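Local coordinates for autotransporter adhesin/invasin TibA (Escherichia coli, PDB 4Q1Q), which mediates adhesion to and invasion of human intestinal epithelial cells, promotes bacterial aggregation and biofilm formation, and is represented here by a heptosylated fragment of its beta-helical passenger domain, at residues 189-200 and 207-218; 235-243 and 256-264. One frame throughout, in Å; residues are numbered along the deposited sequence.

Contact 1: 189-200 and 207-218. With 289 (D-glycero-alpha-D-manno-heptopyranose), chain T; 289 (D-glycero-alpha-D-manno-heptopyranose), chain Z; 289 (D-glycero-alpha-D-manno-heptopyranose), chain B; 289 (D-glycero-alpha-D-manno-heptopyranose), chain P.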
# COMPACT_ATOMS: atom_id res chain seq x y z
N THR A 189 -0.66 6.99 -10.13
CA THR A 189 -0.19 5.63 -10.16
C THR A 189 0.66 5.53 -11.43
O THR A 189 0.27 6.00 -12.50
CB THR A 189 -1.33 4.59 -10.18
OG1 THR A 189 -2.13 4.68 -9.00
CG2 THR A 189 -0.77 3.19 -10.25
N THR A 190 1.79 4.87 -11.29
CA THR A 190 2.69 4.57 -12.40
C THR A 190 2.65 3.07 -12.64
O THR A 190 2.93 2.28 -11.73
CB THR A 190 4.10 5.07 -12.05
OG1 THR A 190 4.12 6.50 -12.19
CG2 THR A 190 5.14 4.43 -12.97
N ILE A 191 2.29 2.68 -13.86
CA ILE A 191 2.18 1.24 -14.11
C ILE A 191 3.34 0.85 -15.03
O ILE A 191 3.30 1.13 -16.22
CB ILE A 191 0.85 0.80 -14.75
CG1 ILE A 191 -0.37 1.38 -14.03
CG2 ILE A 191 0.79 -0.72 -14.77
CD1 ILE A 191 -1.68 1.01 -14.70
N ASN A 192 4.34 0.19 -14.48
CA ASN A 192 5.49 -0.25 -15.27
C ASN A 192 5.12 -1.51 -16.04
O ASN A 192 3.95 -1.91 -16.08
CB ASN A 192 6.73 -0.40 -14.38
CG ASN A 192 7.34 0.95 -14.06
OD1 ASN A 192 7.35 1.83 -14.93
ND2 ASN A 192 7.77 1.16 -12.82
N SER A 193 6.13 -2.07 -16.70
CA SER A 193 5.96 -3.27 -17.52
C SER A 193 5.52 -4.40 -16.61
O SER A 193 6.09 -4.56 -15.54
CB SER A 193 7.26 -3.65 -18.24
OG SER A 193 7.06 -4.67 -19.20
N GLY A 194 4.49 -5.15 -16.99
CA GLY A 194 4.00 -6.21 -16.12
C GLY A 194 3.02 -5.79 -15.02
O GLY A 194 2.38 -6.66 -14.45
N GLY A 195 2.92 -4.50 -14.70
CA GLY A 195 2.00 -4.05 -13.66
C GLY A 195 0.53 -4.17 -14.04
O GLY A 195 0.18 -3.99 -15.20
N GLY A 196 -0.34 -4.44 -13.07
CA GLY A 196 -1.79 -4.40 -13.25
C GLY A 196 -2.55 -3.58 -12.22
O GLY A 196 -2.48 -3.84 -11.03
N MSE A 197 -3.28 -2.56 -12.67
CA MSE A 197 -4.15 -1.80 -11.80
C MSE A 197 -5.57 -2.19 -12.12
O MSE A 197 -5.97 -2.10 -13.27
CB MSE A 197 -3.91 -0.31 -12.07
CG MSE A 197 -4.51 0.64 -11.03
SE MSE A 197 -4.52 2.49 -11.73
CE MSE A 197 -4.96 3.42 -10.05
N TYR A 198 -6.37 -2.55 -11.12
CA TYR A 198 -7.74 -2.98 -11.38
C TYR A 198 -8.73 -2.06 -10.68
O TYR A 198 -8.71 -1.91 -9.46
CB TYR A 198 -8.01 -4.42 -10.90
CG TYR A 198 -7.20 -5.50 -11.57
CD1 TYR A 198 -5.84 -5.62 -11.34
CD2 TYR A 198 -7.80 -6.44 -12.41
CE1 TYR A 198 -5.08 -6.62 -11.93
CE2 TYR A 198 -7.04 -7.42 -13.04
CZ TYR A 198 -5.68 -7.51 -12.79
OH TYR A 198 -4.89 -8.45 -13.40
N LEU A 199 -9.64 -1.45 -11.44
CA LEU A 199 -10.63 -0.58 -10.83
C LEU A 199 -11.92 -1.38 -10.67
O LEU A 199 -12.68 -1.54 -11.62
CB LEU A 199 -10.80 0.67 -11.69
CG LEU A 199 -9.53 1.46 -12.02
CD1 LEU A 199 -9.88 2.79 -12.69
CD2 LEU A 199 -8.68 1.72 -10.79
N TYR A 200 -12.11 -1.94 -9.48
CA TYR A 200 -13.26 -2.79 -9.19
C TYR A 200 -14.33 -1.94 -8.53
O TYR A 200 -14.68 -2.13 -7.37
CB TYR A 200 -12.90 -3.92 -8.23
CG TYR A 200 -12.05 -5.01 -8.82
CD1 TYR A 200 -12.25 -5.47 -10.11
CD2 TYR A 200 -11.09 -5.64 -8.03
CE1 TYR A 200 -11.48 -6.51 -10.61
CE2 TYR A 200 -10.33 -6.69 -8.52
CZ TYR A 200 -10.54 -7.12 -9.81
OH TYR A 200 -9.78 -8.15 -10.31
N THR A 207 -3.15 8.53 -13.89
CA THR A 207 -2.44 7.30 -14.18
C THR A 207 -1.54 7.47 -15.40
O THR A 207 -1.93 8.10 -16.39
CB THR A 207 -3.44 6.16 -14.46
OG1 THR A 207 -4.42 6.13 -13.42
CG2 THR A 207 -2.76 4.81 -14.51
N SER A 208 -0.36 6.87 -15.33
CA SER A 208 0.52 6.74 -16.48
C SER A 208 0.80 5.26 -16.71
O SER A 208 1.19 4.56 -15.78
CB SER A 208 1.84 7.48 -16.21
OG SER A 208 1.55 8.79 -15.74
N ILE A 209 0.61 4.82 -17.95
CA ILE A 209 0.78 3.41 -18.30
C ILE A 209 1.89 3.24 -19.34
O ILE A 209 1.74 3.59 -20.51
CB ILE A 209 -0.55 2.82 -18.82
CG1 ILE A 209 -1.73 3.30 -17.95
CG2 ILE A 209 -0.47 1.30 -18.84
CD1 ILE A 209 -3.08 2.76 -18.37
N TYR A 210 3.02 2.70 -18.90
CA TYR A 210 4.20 2.53 -19.76
C TYR A 210 4.16 1.14 -20.38
O TYR A 210 3.38 0.27 -19.95
CB TYR A 210 5.51 2.77 -18.99
CG TYR A 210 5.63 4.15 -18.38
CD1 TYR A 210 6.05 5.25 -19.12
CD2 TYR A 210 5.29 4.38 -17.05
CE1 TYR A 210 6.13 6.52 -18.56
CE2 TYR A 210 5.39 5.63 -16.48
CZ TYR A 210 5.81 6.71 -17.24
OH TYR A 210 5.88 7.93 -16.60
N ASN A 211 5.01 0.94 -21.38
CA ASN A 211 5.10 -0.33 -22.10
C ASN A 211 4.89 -1.55 -21.21
O ASN A 211 5.56 -1.67 -20.19
CB ASN A 211 6.47 -0.47 -22.76
CG ASN A 211 6.56 -1.71 -23.63
OD1 ASN A 211 5.69 -1.93 -24.47
ND2 ASN A 211 7.59 -2.52 -23.42
N GLY A 212 3.99 -2.45 -21.60
CA GLY A 212 3.77 -3.68 -20.85
C GLY A 212 2.84 -3.54 -19.66
O GLY A 212 2.48 -4.54 -19.04
N GLY A 213 2.48 -2.31 -19.30
CA GLY A 213 1.64 -2.11 -18.12
C GLY A 213 0.17 -2.09 -18.50
O GLY A 213 -0.16 -1.79 -19.65
N ARG A 214 -0.72 -2.42 -17.58
CA ARG A 214 -2.15 -2.45 -17.92
C ARG A 214 -3.04 -1.88 -16.82
O ARG A 214 -2.84 -2.14 -15.63
CB ARG A 214 -2.59 -3.89 -18.23
CG ARG A 214 -2.25 -4.43 -19.62
CD ARG A 214 -0.87 -5.06 -19.72
NE ARG A 214 -0.54 -5.60 -21.04
CZ ARG A 214 0.02 -4.93 -22.05
NH1 ARG A 214 0.29 -3.63 -21.96
NH2 ARG A 214 0.26 -5.56 -23.19
N GLN A 215 -4.05 -1.12 -17.22
CA GLN A 215 -5.11 -0.71 -16.32
C GLN A 215 -6.39 -1.35 -16.82
O GLN A 215 -6.72 -1.26 -17.99
CB GLN A 215 -5.28 0.81 -16.30
CG GLN A 215 -6.35 1.32 -15.34
CD GLN A 215 -6.54 2.81 -15.51
OE1 GLN A 215 -7.06 3.28 -16.53
NE2 GLN A 215 -6.16 3.58 -14.48
N TYR A 216 -7.13 -1.95 -15.89
CA TYR A 216 -8.38 -2.62 -16.20
C TYR A 216 -9.54 -1.93 -15.50
O TYR A 216 -9.59 -1.92 -14.28
CB TYR A 216 -8.29 -4.07 -15.71
CG TYR A 216 -7.09 -4.84 -16.20
CD1 TYR A 216 -7.07 -5.43 -17.47
CD2 TYR A 216 -6.00 -5.03 -15.37
CE1 TYR A 216 -5.98 -6.16 -17.91
CE2 TYR A 216 -4.91 -5.78 -15.80
CZ TYR A 216 -4.90 -6.31 -17.06
OH TYR A 216 -3.77 -6.99 -17.43
N VAL A 217 -10.44 -1.33 -16.27
CA VAL A 217 -11.53 -0.58 -15.67
C VAL A 217 -12.80 -1.42 -15.74
O VAL A 217 -13.39 -1.61 -16.80
CB VAL A 217 -11.70 0.79 -16.36
CG1 VAL A 217 -12.72 1.65 -15.64
CG2 VAL A 217 -10.35 1.49 -16.39
N SER A 218 -13.26 -1.88 -14.60
CA SER A 218 -14.45 -2.72 -14.59
C SER A 218 -15.62 -1.94 -14.02
O SER A 218 -15.51 -0.75 -13.73
CB SER A 218 -14.20 -3.99 -13.79
OG SER A 218 -13.29 -4.80 -14.50
O7 289 T . -17.23 -7.63 -11.87
C7 289 T . -16.17 -6.74 -12.22
C6 289 T . -14.92 -7.58 -12.46
O6 289 T . -15.28 -8.96 -12.55
C5 289 T . -14.19 -7.17 -13.73
O5 289 T . -13.07 -6.49 -13.18
C1 289 T . -12.41 -5.68 -14.14
C2 289 T . -11.80 -6.64 -15.15
O2 289 T . -10.77 -7.38 -14.48
C3 289 T . -12.88 -7.54 -15.75
O3 289 T . -12.29 -8.48 -16.65
C4 289 T . -13.65 -8.25 -14.66
O4 289 T . -14.66 -9.02 -15.33
O7 289 Z . 10.41 -4.82 -16.94
C7 289 Z . 10.18 -6.14 -16.42
C6 289 Z . 9.97 -7.09 -17.59
O6 289 Z . 9.91 -8.41 -17.06
C5 289 Z . 8.69 -6.74 -18.34
O5 289 Z . 9.00 -5.79 -19.36
C1 289 Z . 7.83 -5.32 -20.04
C2 289 Z . 7.15 -6.45 -20.80
O2 289 Z . 7.97 -6.95 -21.86
C3 289 Z . 6.80 -7.51 -19.76
O3 289 Z . 6.22 -8.67 -20.36
C4 289 Z . 8.03 -7.96 -18.98
O4 289 Z . 7.55 -8.95 -18.06
O7 289 B . 9.63 -1.04 -26.41
C7 289 B . 9.45 0.05 -25.49
C6 289 B . 8.28 1.00 -25.75
O6 289 B . 8.79 2.34 -25.76
C5 289 B . 7.39 0.85 -26.99
O5 289 B . 7.57 1.97 -27.86
C1 289 B . 6.42 2.11 -28.70
C2 289 B . 6.29 0.97 -29.72
O2 289 B . 7.19 1.07 -30.83
C3 289 B . 6.40 -0.35 -28.96
O3 289 B . 6.60 -1.44 -29.87
C4 289 B . 7.49 -0.38 -27.90
O4 289 B . 7.25 -1.58 -27.17
O7 289 P . -15.37 -5.64 -5.66
C7 289 P . -15.73 -6.39 -4.50
C6 289 P . -15.01 -5.75 -3.31
O6 289 P . -15.07 -6.67 -2.21
C5 289 P . -13.59 -5.31 -3.64
O5 289 P . -13.26 -4.47 -2.53
C1 289 P . -11.97 -3.88 -2.62
C2 289 P . -10.96 -5.01 -2.46
O2 289 P . -11.21 -5.83 -1.32
C3 289 P . -11.09 -5.86 -3.72
O3 289 P . -10.18 -6.95 -3.63
C4 289 P . -12.52 -6.38 -3.86
O4 289 P . -12.50 -6.88 -5.19
O HOH W 1 -3.74 6.61 -10.67
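With CG swung away from the carbonyl carbon in both Y198 (chi1 -62°) and Y216 (chi1 -54°), the two phenol rings leave their strands in the same direction and overlap. They form one step of a row of stacked aromatic rings on the outside of a right-handed parallel beta-helix, the fold of most autotransporter passenger domains, in which 189-200 and 207-218 are equivalent parts of successive coils. The stack is offset: the centroids are 4.6 Å apart, the planes 30° from parallel, and Y216 CD2 lies over the centre of one face of the Y198 ring. F179 of the preceding coil meets Y198, carrying the aromatic row further.

Beneath the rings, M197 N donates to R214 O, M197 O accepts from Y216 N, and L199 N bonds Y216 O almost straight at 2.9 Å. The opposite face of this sheet is lined by M197, L199, Q215 and V217. There the extended selenomethionine at 197 lies alongside Q215, SE 3.4 Å from NE2, while Q234 on the next coil holds Q215 OE1. I191 belongs to the other short strand, 190-191, and its CD1 fills the corner between the sheets, 4.0 Å from I209 CG1 and near Q215 CB.

Between the strands the type II turns N192-G195 and Y210-G213 also stack. G194 N reaches G212 O from above the carbonyl plane, and the positive phi angles of G194 and G212 suit glycine. Heptose is attached to both segments, at S193 and S218. The S218 sugar lies next to the aromatic row, its O2 at the edge of Y198 and its O5 only 3.0 Å from Y200 CE1.

Contact 2: 235-243 and 256-264; sequences HVYIDGNVT and EAGGSASKV. With 289 (D-glycero-alpha-D-manno-heptopyranose), chain C; 289 (D-glycero-alpha-D-manno-heptopyranose), chain T; 289 (D-glycero-alpha-D-manno-heptopyranose), chain U.
H235 and E256 meet where two successive coils of the beta-helix turn a corner, through a short, nearly straight hydrogen bond from NE2 to OE1 (2.6 Å, 165°). The carboxylate oxygen lies close to the imidazole plane but is approached on its anti side, 33° out of the carboxylate plane. A bend at chi2 (-81°) folds E256 back to this position, and the short bond is consistent with some ionic character. The Y237 hydroxyl sits over the centre of the imidazole, while the far face of the Y237 ring carries the heptose attached to S218, whose O3 is 3.4 Å from CE2.

The backbone acceptors are taken up in order. V236 O receives E256 N, and the type II turns Y237-G240 and E256-G259 each close on themselves, G240 N to Y237 O and G259 N to E256 O. The turns are joined by D239 N, which reaches G258 O from above the carbonyl plane at 2.8 Å. Parallel pairing then resumes: G240 O accepts S260 N, S260 O accepts V242 N, and V242 O accepts S262 N at 2.9 Å.

S260 OG is bonded covalently to heptose C1, and the sugar lies against N241; D239 OD1 is 3.0 Å from O6 of the same heptose. V242 and A261 turn to the other face, with V242 CG2 3.6 Å from A261 CB. G259 leaves room for Y237 O, which lies 3.2 Å from its CA.

Strand 252-255 adjoins the contact through Q254 and L253, the latter touching V236 and A261. On the other side, strand 214-217 supplies Y216 against H235 and Y237, and V217 against V242.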
# COMPACT_ATOMS: atom_id res chain seq x y z
N HIS A 235 -7.68 -0.93 -20.49
CA HIS A 235 -8.73 -1.87 -20.90
C HIS A 235 -10.03 -1.57 -20.15
O HIS A 235 -10.08 -1.69 -18.93
CB HIS A 235 -8.28 -3.31 -20.66
CG HIS A 235 -8.92 -4.31 -21.58
ND1 HIS A 235 -8.18 -5.19 -22.34
CD2 HIS A 235 -10.21 -4.50 -21.93
CE1 HIS A 235 -8.99 -5.92 -23.09
NE2 HIS A 235 -10.23 -5.51 -22.87
N VAL A 236 -11.08 -1.17 -20.87
CA VAL A 236 -12.34 -0.79 -20.25
C VAL A 236 -13.41 -1.87 -20.49
O VAL A 236 -13.70 -2.20 -21.64
CB VAL A 236 -12.87 0.54 -20.80
CG1 VAL A 236 -14.00 1.02 -19.91
CG2 VAL A 236 -11.75 1.57 -20.89
N TYR A 237 -14.02 -2.37 -19.41
CA TYR A 237 -14.98 -3.47 -19.51
C TYR A 237 -16.37 -2.87 -19.33
O TYR A 237 -16.52 -1.65 -19.20
CB TYR A 237 -14.71 -4.58 -18.50
CG TYR A 237 -13.40 -5.25 -18.77
CD1 TYR A 237 -12.23 -4.72 -18.25
CD2 TYR A 237 -13.33 -6.41 -19.51
CE1 TYR A 237 -11.01 -5.32 -18.48
CE2 TYR A 237 -12.12 -7.04 -19.74
CZ TYR A 237 -10.97 -6.48 -19.22
OH TYR A 237 -9.75 -7.07 -19.47
N ILE A 238 -17.36 -3.75 -19.38
CA ILE A 238 -18.75 -3.34 -19.38
C ILE A 238 -19.03 -2.49 -18.15
O ILE A 238 -18.72 -2.89 -17.04
CB ILE A 238 -19.76 -4.50 -19.56
CG1 ILE A 238 -21.19 -3.94 -19.44
CG2 ILE A 238 -19.53 -5.65 -18.59
CD1 ILE A 238 -22.20 -4.65 -20.31
N ASP A 239 -19.60 -1.31 -18.39
CA ASP A 239 -20.04 -0.38 -17.36
C ASP A 239 -18.85 0.26 -16.64
O ASP A 239 -19.06 0.90 -15.61
CB ASP A 239 -20.98 -1.06 -16.36
CG ASP A 239 -22.33 -1.42 -16.96
OD1 ASP A 239 -22.91 -0.60 -17.71
OD2 ASP A 239 -22.84 -2.53 -16.68
N GLY A 240 -17.64 0.11 -17.18
CA GLY A 240 -16.49 0.91 -16.75
C GLY A 240 -16.46 2.20 -17.53
O GLY A 240 -16.95 2.21 -18.66
N ASN A 241 -15.92 3.26 -16.93
CA ASN A 241 -15.80 4.56 -17.59
C ASN A 241 -14.41 5.15 -17.52
O ASN A 241 -13.76 5.04 -16.49
CB ASN A 241 -16.64 5.64 -16.91
CG ASN A 241 -18.10 5.47 -17.23
OD1 ASN A 241 -18.61 6.04 -18.20
ND2 ASN A 241 -18.75 4.62 -16.46
N VAL A 242 -13.97 5.79 -18.60
CA VAL A 242 -12.73 6.56 -18.53
C VAL A 242 -12.92 7.90 -19.22
O VAL A 242 -13.74 8.04 -20.12
CB VAL A 242 -11.52 5.79 -19.08
CG1 VAL A 242 -11.43 4.43 -18.40
CG2 VAL A 242 -11.59 5.56 -20.58
N THR A 243 -12.16 8.88 -18.74
CA THR A 243 -12.19 10.21 -19.34
C THR A 243 -10.80 10.84 -19.37
O THR A 243 -9.92 10.54 -18.55
CB THR A 243 -13.24 11.11 -18.67
OG1 THR A 243 -13.41 12.26 -19.50
CG2 THR A 243 -12.81 11.50 -17.28
N GLU A 256 -14.49 -2.60 -24.32
CA GLU A 256 -15.38 -3.71 -24.60
C GLU A 256 -16.80 -3.19 -24.71
O GLU A 256 -17.11 -2.08 -24.27
CB GLU A 256 -15.37 -4.76 -23.49
CG GLU A 256 -13.99 -5.23 -23.09
CD GLU A 256 -13.45 -6.28 -24.04
OE1 GLU A 256 -12.35 -6.80 -23.77
OE2 GLU A 256 -14.14 -6.57 -25.04
N ALA A 257 -17.67 -3.99 -25.31
CA ALA A 257 -19.05 -3.57 -25.53
C ALA A 257 -19.64 -3.19 -24.19
O ALA A 257 -19.45 -3.90 -23.21
CB ALA A 257 -19.85 -4.66 -26.22
N GLY A 258 -20.32 -2.04 -24.14
CA GLY A 258 -20.85 -1.53 -22.89
C GLY A 258 -19.90 -0.77 -21.97
O GLY A 258 -20.33 -0.33 -20.91
N GLY A 259 -18.61 -0.66 -22.32
CA GLY A 259 -17.70 0.19 -21.56
C GLY A 259 -17.81 1.59 -22.13
O GLY A 259 -18.37 1.71 -23.21
N SER A 260 -17.30 2.64 -21.48
CA SER A 260 -17.26 3.96 -22.13
C SER A 260 -16.00 4.77 -21.90
O SER A 260 -15.37 4.75 -20.85
CB SER A 260 -18.45 4.84 -21.74
OG SER A 260 -19.19 4.34 -20.63
N ALA A 261 -15.69 5.58 -22.90
CA ALA A 261 -14.55 6.48 -22.84
C ALA A 261 -15.00 7.83 -23.38
O ALA A 261 -15.83 7.90 -24.29
CB ALA A 261 -13.39 5.95 -23.67
N SER A 262 -14.49 8.90 -22.79
CA SER A 262 -14.78 10.22 -23.33
C SER A 262 -13.54 11.09 -23.15
O SER A 262 -12.58 10.71 -22.49
CB SER A 262 -16.02 10.79 -22.65
OG SER A 262 -15.81 10.89 -21.25
N LYS A 263 -13.55 12.21 -23.86
CA LYS A 263 -12.41 13.11 -23.91
C LYS A 263 -11.15 12.32 -24.20
O LYS A 263 -10.14 12.46 -23.53
CB LYS A 263 -12.27 13.90 -22.61
CG LYS A 263 -13.48 14.77 -22.34
CD LYS A 263 -13.11 15.96 -21.46
CE LYS A 263 -14.30 16.89 -21.28
NZ LYS A 263 -15.40 16.19 -20.56
N VAL A 264 -11.21 11.55 -25.28
CA VAL A 264 -10.07 10.77 -25.72
C VAL A 264 -9.17 11.58 -26.64
O VAL A 264 -9.64 12.15 -27.61
CB VAL A 264 -10.48 9.47 -26.44
CG1 VAL A 264 -9.25 8.79 -27.00
CG2 VAL A 264 -11.19 8.54 -25.46
O7 289 C . -24.35 4.22 -16.64
C7 289 C . -22.96 4.48 -16.44
C6 289 C . -22.02 3.69 -17.36
O6 289 C . -22.54 2.40 -17.74
C5 289 C . -21.64 4.43 -18.65
O5 289 C . -21.03 3.47 -19.52
C1 289 C . -20.47 4.08 -20.69
C2 289 C . -21.65 4.55 -21.54
O2 289 C . -22.60 3.53 -21.85
C3 289 C . -22.37 5.64 -20.76
O3 289 C . -23.51 6.08 -21.52
C4 289 C . -22.79 5.14 -19.38
O4 289 C . -23.21 6.28 -18.63
O7 289 T . -17.23 -7.63 -11.87
C7 289 T . -16.17 -6.74 -12.22
C6 289 T . -14.92 -7.58 -12.46
O6 289 T . -15.28 -8.96 -12.55
C5 289 T . -14.19 -7.17 -13.73
O5 289 T . -13.07 -6.49 -13.18
C1 289 T . -12.41 -5.68 -14.14
C2 289 T . -11.80 -6.64 -15.15
O2 289 T . -10.77 -7.38 -14.48
C3 289 T . -12.88 -7.54 -15.75
O3 289 T . -12.29 -8.48 -16.65
C4 289 T . -13.65 -8.25 -14.66
O4 289 T . -14.66 -9.02 -15.33
O7 289 U . -21.94 -6.69 -8.92
C7 289 U . -21.41 -5.90 -9.99
C6 289 U . -21.65 -4.44 -9.65
O6 289 U . -20.75 -3.96 -8.65
C5 289 U . -21.41 -3.49 -10.81
O5 289 U . -21.28 -4.24 -12.02
C1 289 U . -21.43 -3.46 -13.20
C2 289 U . -22.83 -2.85 -13.18
O2 289 U . -23.81 -3.87 -12.94
C3 289 U . -22.74 -1.80 -12.08
O3 289 U . -23.87 -0.94 -11.94
C4 289 U . -22.58 -2.52 -10.76
O4 289 U . -22.35 -1.54 -9.75

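In the fold
Followed from the N terminus, contact 1 comes first: 189-200 pairs with 207-218 across a six-residue connection, completing one coil. Contact 2 opens only afterwards, when 235-243 pairs with 256-264 across twelve residues to complete a later one. The two are therefore in series, neither nested nor crossed, with centres about 15 Å apart. Strands 214-217 and 233-236 are neighbours and join them directly: Q215 O and V217 N probably bond the backbone of H235, and V217 CG1 packs against N241 O. The heptose on S218 touches both contacts. Together they tie consecutive coils of the solenoid toward its C-terminal end, through its parallel strands and stacked turns.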